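PDB 5JLD: arginyl-tRNA synthetase, putative from Plasmodium falciparum, which probably joins L-arginine to tRNA(Arg) at the expense of ATP, releasing AMP and diphosphate. Local coordinates for residues 106-117 against 569-580; 439-450 against 585-593. All blocks are in the same frame, centred on the assembly; numbering follows the deposited sequence. Where two conformers were deposited one is given.

Interaction 1 of 2, residues 106-117 against 569-580; sequences LKKLFNGEKIDI and LLCSITKSLLKL
I115 and I117 turn CG1 to lie anti to the carbonyl carbon (chi1 -67° and -60°) and then run on extended, which carries both CD1 methyls to the side of helix 564-584. I115 belongs to a small beta hairpin, 110-111 paired with 114-115 around a type II' turn, and the contact is the packing of this hairpin and its flanks on a helix of the DALR anticodon-binding region. G112, with its positive phi, suits that turn. The alternation of the extended chain sends I115 and I117 to the helix while D116 between them faces away. I115 CD1 lies against S572 and the backbone N of I573, 3.4 Å from the latter, and its CG2 branch lies 3.7 Å from S576 OG. I117 settles one turn further on: its CD1 is 3.6 Å from L577 CA, while CG2 rests against L580 CD2. The serines S572 and S576 suit these places because their short side chains let the methyls come close to the helix backbone. I573 in turn reaches between I115 and the L109/F110 pair. Its CG2 meets L109 CD1 at 3.8 Å, the two side chains crossing at about a right angle, and its CD1 comes to F110 CE1, also at 3.8 Å. The F110 ring reaches L569 CG with CZ, both apolar groups meeting obliquely, and L106 adds a looser methyl. No hydrogen bond spans the two segments. L507 and L505 in nearby loops touch L106 as well, continuing the apolar layer. The nearest approach is that of I115 CD1 to S572 OG, 3.3 Å.

Interaction 2 of 2, residues 439-450 against 585-593; sequences LSESLCVSAIKY and LGMKPIEKL
S446 and M587 bring helix 439-450 and the C-terminal tail nearest; after the Schellman motif that ends helix 564-584 the tail is largely extended from M587 to I590. G586, at phi 87°, is the hollow: with no side chain, its backbone accepts the flank of the extended K449 chain, whose CD lies 3.2 Å from G586 O. The unbranched M587 thioether bends at chi3 (56°) and brings SD to 3.9 Å from Y450 CB, approaching the Y450 ring obliquely, a Met-aromatic contact. Y450 OH is held by N474. At the other end I590 points at the groove between L439 and L443, packing on the first and only loosely on the second. Its CG2 and CD1 methyls both bear on L439 CD1 from one side, each at 3.7 Å, while L593 CD2 meets the second methyl of L439. Midway, K588 passes its aliphatic chain over S442 OG, with CD at 3.4 Å, on the way to a salt bridge with D267. Small serines suit this strip, since the tail can come close to the helix there. S446 OG accepts the nearly straight hydrogen bond from K588 N (3.1 Å, 170°). A water bonds to both serine hydroxyls and donates to K588 O. K449 NZ gives a 3.0 Å bond to G586 O, in the carbonyl plane on a lone pair, and also bonds L266 O. Polar bonds thus lie along 586-588 and the apolar packing of I590 and L593 follows, which probably holds the tail in one register on the helix.

In the fold
From the N terminus the chain builds the four-stranded antiparallel sheet, then helix 99-108 and the hairpin of interaction 1. It runs on through the parallel sheet of the catalytic domain to helix 436-453, the first partner of interaction 2, and then through the mainly helical DALR region. Helix 564-584 returns to the hairpin and closes a loop of some 450 residues; the tail after it closes a shorter one of about 135 on helix 436-453. The two loops cross, since their segments alternate along the chain. Helix 564-584 and its tail thus tie the hairpin to the helix from the catalytic range, and K579 packs on P589 where the contacts meet.

Interaction 1 of 2, residues 106-117 against 569-580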
loop_
_atom_site.group_PDB
_atom_site.type_symbol
_atom_site.label_atom_id
_atom_site.label_comp_id
_atom_site.label_asym_id
_atom_site.label_seq_id
_atom_site.Cartn_x
_atom_site.Cartn_y
_atom_site.Cartn_z
ATOM N N LEU A 106 21.387 9.066 11.971
ATOM C CA LEU A 106 20.658 8.360 13.023
ATOM C C LEU A 106 20.326 9.275 14.197
ATOM O O LEU A 106 19.233 9.202 14.754
ATOM C CB LEU A 106 21.466 7.153 13.511
ATOM C CG LEU A 106 21.466 5.952 12.559
ATOM C CD1 LEU A 106 22.473 4.919 13.011
ATOM C CD2 LEU A 106 20.068 5.339 12.448
ATOM N N LYS A 107 21.273 10.130 14.571
ATOM C CA LYS A 107 21.057 11.060 15.674
ATOM C C LYS A 107 19.946 12.071 15.359
ATOM O O LYS A 107 19.250 12.525 16.265
ATOM C CB LYS A 107 22.344 11.808 16.020
ATOM C CG LYS A 107 23.486 10.934 16.528
ATOM C CD LYS A 107 24.697 11.807 16.875
ATOM C CE LYS A 107 25.876 10.965 17.348
ATOM N NZ LYS A 107 27.130 11.779 17.448
ATOM N N LYS A 108 19.792 12.441 14.088
ATOM C CA LYS A 108 18.585 13.205 13.712
ATOM C C LYS A 108 17.229 12.553 14.143
ATOM O O LYS A 108 16.246 13.255 14.371
ATOM C CB LYS A 108 18.564 13.442 12.199
ATOM C CG LYS A 108 19.614 14.424 11.699
ATOM C CD LYS A 108 19.550 14.538 10.179
ATOM C CE LYS A 108 20.578 15.513 9.622
ATOM N NZ LYS A 108 20.536 15.569 8.129
ATOM N N LEU A 109 17.176 11.227 14.274
ATOM C CA LEU A 109 15.929 10.526 14.627
ATOM C C LEU A 109 15.397 10.811 16.030
ATOM O O LEU A 109 14.325 10.319 16.405
ATOM C CB LEU A 109 16.113 9.006 14.490
ATOM C CG LEU A 109 16.204 8.510 13.052
ATOM C CD1 LEU A 109 16.441 7.017 13.011
ATOM C CD2 LEU A 109 14.928 8.909 12.275
ATOM N N PHE A 110 16.138 11.563 16.813
ATOM C CA PHE A 110 15.721 11.838 18.164
ATOM C C PHE A 110 15.154 13.206 18.334
ATOM O O PHE A 110 15.856 14.178 18.218
ATOM C CB PHE A 110 16.892 11.687 19.098
ATOM C CG PHE A 110 17.381 10.293 19.213
ATOM C CD1 PHE A 110 18.191 9.764 18.261
ATOM C CD2 PHE A 110 17.018 9.516 20.266
ATOM C CE1 PHE A 110 18.644 8.477 18.360
ATOM C CE2 PHE A 110 17.462 8.230 20.375
ATOM C CZ PHE A 110 18.280 7.704 19.419
ATOM N N ASN A 111 13.865 13.277 18.595
ATOM C CA ASN A 111 13.213 14.540 18.829
ATOM C C ASN A 111 13.470 14.744 20.279
ATOM O O ASN A 111 12.934 14.028 21.108
ATOM C CB ASN A 111 11.720 14.429 18.602
ATOM N N GLY A 112 14.323 15.695 20.601
ATOM C CA GLY A 112 14.657 15.934 21.977
ATOM C C GLY A 112 15.273 14.689 22.552
ATOM O O GLY A 112 16.438 14.438 22.353
ATOM N N GLU A 113 14.474 13.893 23.238
ATOM C CA GLU A 113 14.973 12.688 23.846
ATOM C C GLU A 113 14.257 11.421 23.413
ATOM O O GLU A 113 14.736 10.340 23.683
ATOM C CB GLU A 113 14.910 12.813 25.359
ATOM N N LYS A 114 13.116 11.537 22.757
ATOM C CA LYS A 114 12.414 10.339 22.315
ATOM C C LYS A 114 12.585 10.151 20.829
ATOM O O LYS A 114 12.821 11.096 20.114
ATOM C CB LYS A 114 10.937 10.403 22.672
ATOM N N ILE A 115 12.460 8.925 20.364
ATOM C CA ILE A 115 12.624 8.670 18.932
ATOM C C ILE A 115 11.410 9.073 18.090
ATOM O O ILE A 115 10.305 8.592 18.317
ATOM C CB ILE A 115 12.921 7.191 18.678
ATOM C CG1 ILE A 115 14.298 6.842 19.251
ATOM C CG2 ILE A 115 12.887 6.889 17.190
ATOM C CD1 ILE A 115 14.511 5.376 19.398
ATOM N N ASP A 116 11.627 9.945 17.108
ATOM C CA ASP A 116 10.561 10.359 16.201
ATOM C C ASP A 116 10.933 10.123 14.729
ATOM O O ASP A 116 11.671 10.912 14.129
ATOM C CB ASP A 116 10.215 11.831 16.424
ATOM C CG ASP A 116 9.066 12.309 15.534
ATOM O OD1 ASP A 116 8.208 11.479 15.162
ATOM O OD2 ASP A 116 9.020 13.519 15.213
ATOM N N ILE A 117 10.421 9.035 14.157
ATOM C CA ILE A 117 10.623 8.726 12.740
ATOM C C ILE A 117 9.589 9.442 11.865
ATOM O O ILE A 117 8.393 9.161 11.947
ATOM C CB ILE A 117 10.539 7.208 12.473
ATOM C CG1 ILE A 117 11.610 6.459 13.270
ATOM C CG2 ILE A 117 10.692 6.922 10.996
ATOM C CD1 ILE A 117 11.340 4.973 13.394
ATOM N N LEU A 569 20.771 1.952 22.277
ATOM C CA LEU A 569 20.199 2.991 21.433
ATOM C C LEU A 569 19.813 2.430 20.066
ATOM O O LEU A 569 18.711 2.708 19.542
ATOM C CB LEU A 569 21.190 4.148 21.281
ATOM C CG LEU A 569 20.667 5.566 21.519
ATOM C CD1 LEU A 569 19.804 5.631 22.767
ATOM C CD2 LEU A 569 21.826 6.541 21.614
ATOM N N LEU A 570 20.714 1.635 19.491
ATOM C CA LEU A 570 20.420 0.973 18.218
ATOM C C LEU A 570 19.194 0.074 18.347
ATOM O O LEU A 570 18.359 -0.001 17.437
ATOM C CB LEU A 570 21.616 0.144 17.736
ATOM C CG LEU A 570 22.432 0.787 16.617
ATOM C CD1 LEU A 570 23.700 -0.001 16.341
ATOM C CD2 LEU A 570 21.593 0.929 15.356
ATOM N N CYS A 571 19.109 -0.621 19.477
ATOM C CA CYS A 571 17.969 -1.480 19.746
ATOM C C CYS A 571 16.666 -0.656 19.773
ATOM O O CYS A 571 15.648 -1.083 19.247
ATOM C CB CYS A 571 18.166 -2.227 21.064
ATOM S SG CYS A 571 19.403 -3.559 21.025
ATOM N N SER A 572 16.725 0.528 20.377
ATOM C CA SER A 572 15.561 1.407 20.531
ATOM C C SER A 572 15.068 1.930 19.188
ATOM O O SER A 572 13.861 1.865 18.859
ATOM C CB SER A 572 15.919 2.576 21.456
ATOM O OG SER A 572 14.780 3.265 21.922
ATOM N N ILE A 573 16.008 2.445 18.401
ATOM C CA ILE A 573 15.665 2.864 17.050
ATOM C C ILE A 573 15.057 1.711 16.257
ATOM O O ILE A 573 14.004 1.872 15.628
ATOM C CB ILE A 573 16.882 3.403 16.303
ATOM C CG1 ILE A 573 17.461 4.607 17.061
ATOM C CG2 ILE A 573 16.489 3.759 14.871
ATOM C CD1 ILE A 573 18.750 5.179 16.451
ATOM N N THR A 574 15.706 0.543 16.312
ATOM C CA THR A 574 15.211 -0.606 15.561
ATOM C C THR A 574 13.793 -0.990 15.975
ATOM O O THR A 574 12.965 -1.268 15.126
ATOM C CB THR A 574 16.115 -1.826 15.721
ATOM O OG1 THR A 574 17.423 -1.509 15.224
ATOM C CG2 THR A 574 15.545 -3.026 14.939
ATOM N N LYS A 575 13.535 -1.004 17.281
ATOM C CA LYS A 575 12.198 -1.251 17.816
ATOM C C LYS A 575 11.178 -0.267 17.253
ATOM O O LYS A 575 10.175 -0.683 16.674
ATOM C CB LYS A 575 12.201 -1.166 19.342
ATOM C CG LYS A 575 10.853 -1.457 19.983
ATOM C CD LYS A 575 11.034 -1.811 21.451
ATOM C CE LYS A 575 10.763 -0.633 22.363
ATOM N NZ LYS A 575 9.309 -0.526 22.667
ATOM N N SER A 576 11.434 1.031 17.424
ATOM C CA SER A 576 10.543 2.042 16.853
ATOM C C SER A 576 10.218 1.774 15.374
ATOM O O SER A 576 9.044 1.802 14.955
ATOM C CB SER A 576 11.148 3.445 16.987
ATOM O OG SER A 576 11.046 3.926 18.311
ATOM N N LEU A 577 11.262 1.513 14.589
ATOM C CA LEU A 577 11.096 1.348 13.154
ATOM C C LEU A 577 10.289 0.083 12.827
ATOM O O LEU A 577 9.440 0.082 11.935
ATOM C CB LEU A 577 12.461 1.309 12.460
ATOM C CG LEU A 577 12.486 1.261 10.931
ATOM C CD1 LEU A 577 11.626 2.409 10.333
ATOM C CD2 LEU A 577 13.938 1.324 10.421
ATOM N N LEU A 578 10.572 -0.992 13.545
ATOM C CA LEU A 578 9.870 -2.251 13.342
ATOM C C LEU A 578 8.375 -2.079 13.652
ATOM O O LEU A 578 7.526 -2.512 12.876
ATOM C CB LEU A 578 10.458 -3.335 14.218
ATOM C CG LEU A 578 10.022 -4.765 13.918
ATOM C CD1 LEU A 578 9.974 -4.999 12.422
ATOM C CD2 LEU A 578 11.000 -5.746 14.586
ATOM N N LYS A 579 8.085 -1.439 14.786
ATOM C CA LYS A 579 6.710 -1.122 15.189
ATOM C C LYS A 579 5.990 -0.360 14.080
ATOM O O LYS A 579 4.923 -0.788 13.607
ATOM C CB LYS A 579 6.710 -0.307 16.479
ATOM C CG LYS A 579 5.336 0.100 16.998
ATOM C CD LYS A 579 5.485 1.135 18.107
ATOM C CE LYS A 579 4.155 1.762 18.491
ATOM N NZ LYS A 579 3.450 0.925 19.494
ATOM N N LEU A 580 6.601 0.747 13.652
ATOM C CA LEU A 580 6.026 1.572 12.592
ATOM C C LEU A 580 5.765 0.758 11.314
ATOM O O LEU A 580 4.673 0.831 10.745
ATOM C CB LEU A 580 6.930 2.775 12.294
ATOM C CG LEU A 580 6.512 3.680 11.140
ATOM C CD1 LEU A 580 5.075 4.159 11.365
ATOM C CD2 LEU A 580 7.445 4.874 11.053
#

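Interaction 2 of 2, residues 439-450 against 585-593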
loop_
_atom_site.group_PDB
_atom_site.type_symbol
_atom_site.label_atom_id
_atom_site.label_comp_id
_atom_site.label_asym_id
_atom_site.label_seq_id
_atom_site.Cartn_x
_atom_site.Cartn_y
_atom_site.Cartn_z
ATOM N N LEU A 439 -5.518 -12.094 21.825
ATOM C CA LEU A 439 -4.132 -12.212 21.391
ATOM C C LEU A 439 -4.016 -13.107 20.162
ATOM O O LEU A 439 -3.339 -12.755 19.192
ATOM C CB LEU A 439 -3.253 -12.749 22.526
ATOM C CG LEU A 439 -1.772 -12.952 22.193
ATOM C CD1 LEU A 439 -1.095 -11.619 21.912
ATOM C CD2 LEU A 439 -1.050 -13.673 23.322
ATOM N N SER A 440 -4.682 -14.257 20.217
ATOM C CA SER A 440 -4.712 -15.195 19.097
ATOM C C SER A 440 -5.309 -14.555 17.843
ATOM O O SER A 440 -4.767 -14.694 16.747
ATOM C CB SER A 440 -5.510 -16.448 19.468
ATOM O OG SER A 440 -4.991 -17.062 20.634
ATOM N N GLU A 441 -6.436 -13.864 18.005
ATOM C CA GLU A 441 -7.069 -13.205 16.869
ATOM C C GLU A 441 -6.133 -12.154 16.275
ATOM O O GLU A 441 -6.023 -12.020 15.055
ATOM C CB GLU A 441 -8.387 -12.560 17.282
ATOM C CG GLU A 441 -9.125 -11.857 16.152
ATOM C CD GLU A 441 -10.567 -11.537 16.526
ATOM O OE1 GLU A 441 -10.794 -10.575 17.296
ATOM O OE2 GLU A 441 -11.470 -12.276 16.074
ATOM N N SER A 442 -5.451 -11.417 17.147
ATOM C CA SER A 442 -4.495 -10.408 16.703
ATOM C C SER A 442 -3.384 -11.066 15.883
ATOM O O SER A 442 -3.062 -10.617 14.778
ATOM C CB SER A 442 -3.917 -9.658 17.903
ATOM O OG SER A 442 -3.412 -8.396 17.512
ATOM N N LEU A 443 -2.827 -12.151 16.419
ATOM C CA LEU A 443 -1.777 -12.909 15.736
ATOM C C LEU A 443 -2.221 -13.390 14.351
ATOM O O LEU A 443 -1.509 -13.201 13.365
ATOM C CB LEU A 443 -1.342 -14.107 16.590
ATOM C CG LEU A 443 -0.667 -13.779 17.924
ATOM C CD1 LEU A 443 -0.270 -15.047 18.681
ATOM C CD2 LEU A 443 0.542 -12.857 17.720
ATOM N N CYS A 444 -3.397 -14.013 14.294
ATOM C CA CYS A 444 -3.984 -14.478 13.042
ATOM C C CYS A 444 -4.164 -13.377 12.007
ATOM O O CYS A 444 -3.741 -13.504 10.857
ATOM C CB CYS A 444 -5.350 -15.118 13.303
ATOM S SG CYS A 444 -6.245 -15.449 11.766
ATOM N N VAL A 445 -4.823 -12.302 12.421
ATOM C CA VAL A 445 -5.094 -11.173 11.534
ATOM C C VAL A 445 -3.797 -10.591 10.976
ATOM O O VAL A 445 -3.648 -10.389 9.757
ATOM C CB VAL A 445 -5.901 -10.092 12.277
ATOM C CG1 VAL A 445 -5.967 -8.809 11.468
ATOM C CG2 VAL A 445 -7.304 -10.623 12.593
ATOM N N SER A 446 -2.848 -10.359 11.877
ATOM C CA SER A 446 -1.520 -9.870 11.493
ATOM C C SER A 446 -0.836 -10.803 10.492
ATOM O O SER A 446 -0.236 -10.345 9.507
ATOM C CB SER A 446 -0.643 -9.699 12.732
ATOM O OG SER A 446 -1.038 -8.567 13.485
ATOM N N ALA A 447 -0.957 -12.105 10.744
ATOM C CA ALA A 447 -0.360 -13.133 9.902
ATOM C C ALA A 447 -0.942 -13.114 8.499
ATOM O O ALA A 447 -0.205 -13.124 7.515
ATOM C CB ALA A 447 -0.543 -14.516 10.535
ATOM N N ILE A 448 -2.265 -13.102 8.413
ATOM C CA ILE A 448 -2.970 -12.988 7.137
ATOM C C ILE A 448 -2.505 -11.760 6.361
ATOM O O ILE A 448 -2.173 -11.844 5.149
ATOM C CB ILE A 448 -4.517 -12.911 7.350
ATOM C CG1 ILE A 448 -5.074 -14.270 7.789
ATOM C CG2 ILE A 448 -5.229 -12.417 6.093
ATOM C CD1 ILE A 448 -6.599 -14.297 7.943
ATOM N N LYS A 449 -2.473 -10.618 7.055
ATOM C CA LYS A 449 -2.106 -9.367 6.381
ATOM C C LYS A 449 -0.692 -9.427 5.831
ATOM O O LYS A 449 -0.472 -9.069 4.665
ATOM C CB LYS A 449 -2.260 -8.159 7.316
ATOM C CG LYS A 449 -3.720 -7.836 7.671
ATOM C CD LYS A 449 -3.829 -6.506 8.385
ATOM C CE LYS A 449 -5.254 -6.212 8.873
ATOM N NZ LYS A 449 -5.294 -4.829 9.456
ATOM N N TYR A 450 0.262 -9.871 6.660
ATOM C CA TYR A 450 1.657 -9.967 6.210
ATOM C C TYR A 450 1.820 -10.943 5.058
ATOM O O TYR A 450 2.483 -10.630 4.068
ATOM C CB TYR A 450 2.611 -10.399 7.336
ATOM C CG TYR A 450 4.045 -10.455 6.848
ATOM C CD1 TYR A 450 4.793 -9.286 6.711
ATOM C CD2 TYR A 450 4.646 -11.666 6.506
ATOM C CE1 TYR A 450 6.093 -9.314 6.257
ATOM C CE2 TYR A 450 5.957 -11.711 6.049
ATOM C CZ TYR A 450 6.676 -10.530 5.930
ATOM O OH TYR A 450 7.972 -10.551 5.474
ATOM N N LEU A 585 1.658 -1.839 7.709
ATOM C CA LEU A 585 1.201 -3.013 6.968
ATOM C C LEU A 585 -0.088 -3.571 7.569
ATOM O O LEU A 585 -0.600 -4.594 7.118
ATOM C CB LEU A 585 2.298 -4.087 6.956
ATOM C CG LEU A 585 3.527 -3.755 6.095
ATOM C CD1 LEU A 585 4.659 -4.698 6.419
ATOM C CD2 LEU A 585 3.195 -3.837 4.606
ATOM N N GLY A 586 -0.588 -2.901 8.604
ATOM C CA GLY A 586 -1.823 -3.297 9.265
ATOM C C GLY A 586 -1.641 -4.333 10.363
ATOM O O GLY A 586 -2.620 -4.919 10.837
ATOM N N MET A 587 -0.396 -4.568 10.783
ATOM C CA MET A 587 -0.148 -5.546 11.839
ATOM C C MET A 587 -0.190 -4.865 13.212
ATOM O O MET A 587 -0.015 -3.654 13.315
ATOM C CB MET A 587 1.194 -6.259 11.614
ATOM C CG MET A 587 1.335 -6.930 10.240
ATOM S SD MET A 587 3.026 -7.444 9.784
ATOM C CE MET A 587 3.476 -8.495 11.166
ATOM N N LYS A 588 -0.450 -5.630 14.260
ATOM C CA LYS A 588 -0.415 -5.087 15.615
ATOM C C LYS A 588 0.748 -5.643 16.414
ATOM O O LYS A 588 0.759 -6.826 16.761
ATOM C CB LYS A 588 -1.714 -5.384 16.363
ATOM C CG LYS A 588 -2.945 -4.703 15.782
ATOM C CD LYS A 588 -4.197 -5.286 16.423
ATOM C CE LYS A 588 -5.392 -4.373 16.237
ATOM N NZ LYS A 588 -6.589 -4.953 16.893
ATOM N N PRO A 589 1.732 -4.789 16.711
ATOM C CA PRO A 589 2.850 -5.229 17.551
ATOM C C PRO A 589 2.369 -5.682 18.925
ATOM O O PRO A 589 1.517 -5.019 19.524
ATOM C CB PRO A 589 3.735 -3.978 17.647
ATOM C CG PRO A 589 3.440 -3.217 16.375
ATOM C CD PRO A 589 1.947 -3.441 16.154
ATOM N N ILE A 590 2.889 -6.824 19.374
ATOM C CA ILE A 590 2.693 -7.332 20.725
ATOM C C ILE A 590 4.035 -7.261 21.447
ATOM O O ILE A 590 5.042 -7.770 20.946
ATOM C CB ILE A 590 2.187 -8.790 20.735
ATOM C CG1 ILE A 590 1.187 -9.037 19.593
ATOM C CG2 ILE A 590 1.615 -9.156 22.109
ATOM C CD1 ILE A 590 -0.223 -8.650 19.910
ATOM N N GLU A 591 4.047 -6.636 22.619
ATOM C CA GLU A 591 5.294 -6.371 23.320
ATOM C C GLU A 591 5.814 -7.584 24.085
ATOM O O GLU A 591 7.013 -7.852 24.071
ATOM C CB GLU A 591 5.121 -5.187 24.271
ATOM C CG GLU A 591 5.247 -3.832 23.591
ATOM C CD GLU A 591 5.595 -2.723 24.565
ATOM N N LYS A 592 4.923 -8.323 24.743
ATOM C CA LYS A 592 5.353 -9.466 25.547
ATOM C C LYS A 592 4.772 -10.788 25.045
ATOM O O LYS A 592 3.551 -10.961 24.981
ATOM C CB LYS A 592 4.976 -9.257 27.017
ATOM N N LEU A 593 5.662 -11.717 24.696
ATOM C CA LEU A 593 5.263 -13.051 24.244
ATOM C C LEU A 593 6.156 -14.164 24.818
ATOM O O LEU A 593 7.334 -14.283 24.468
ATOM C CB LEU A 593 5.267 -13.111 22.715
ATOM C CG LEU A 593 4.062 -12.450 22.045
ATOM C CD1 LEU A 593 4.270 -12.358 20.546
ATOM C CD2 LEU A 593 2.794 -13.214 22.380
HETATM O O HOH W 1 -0.605 -8.974 16.029
#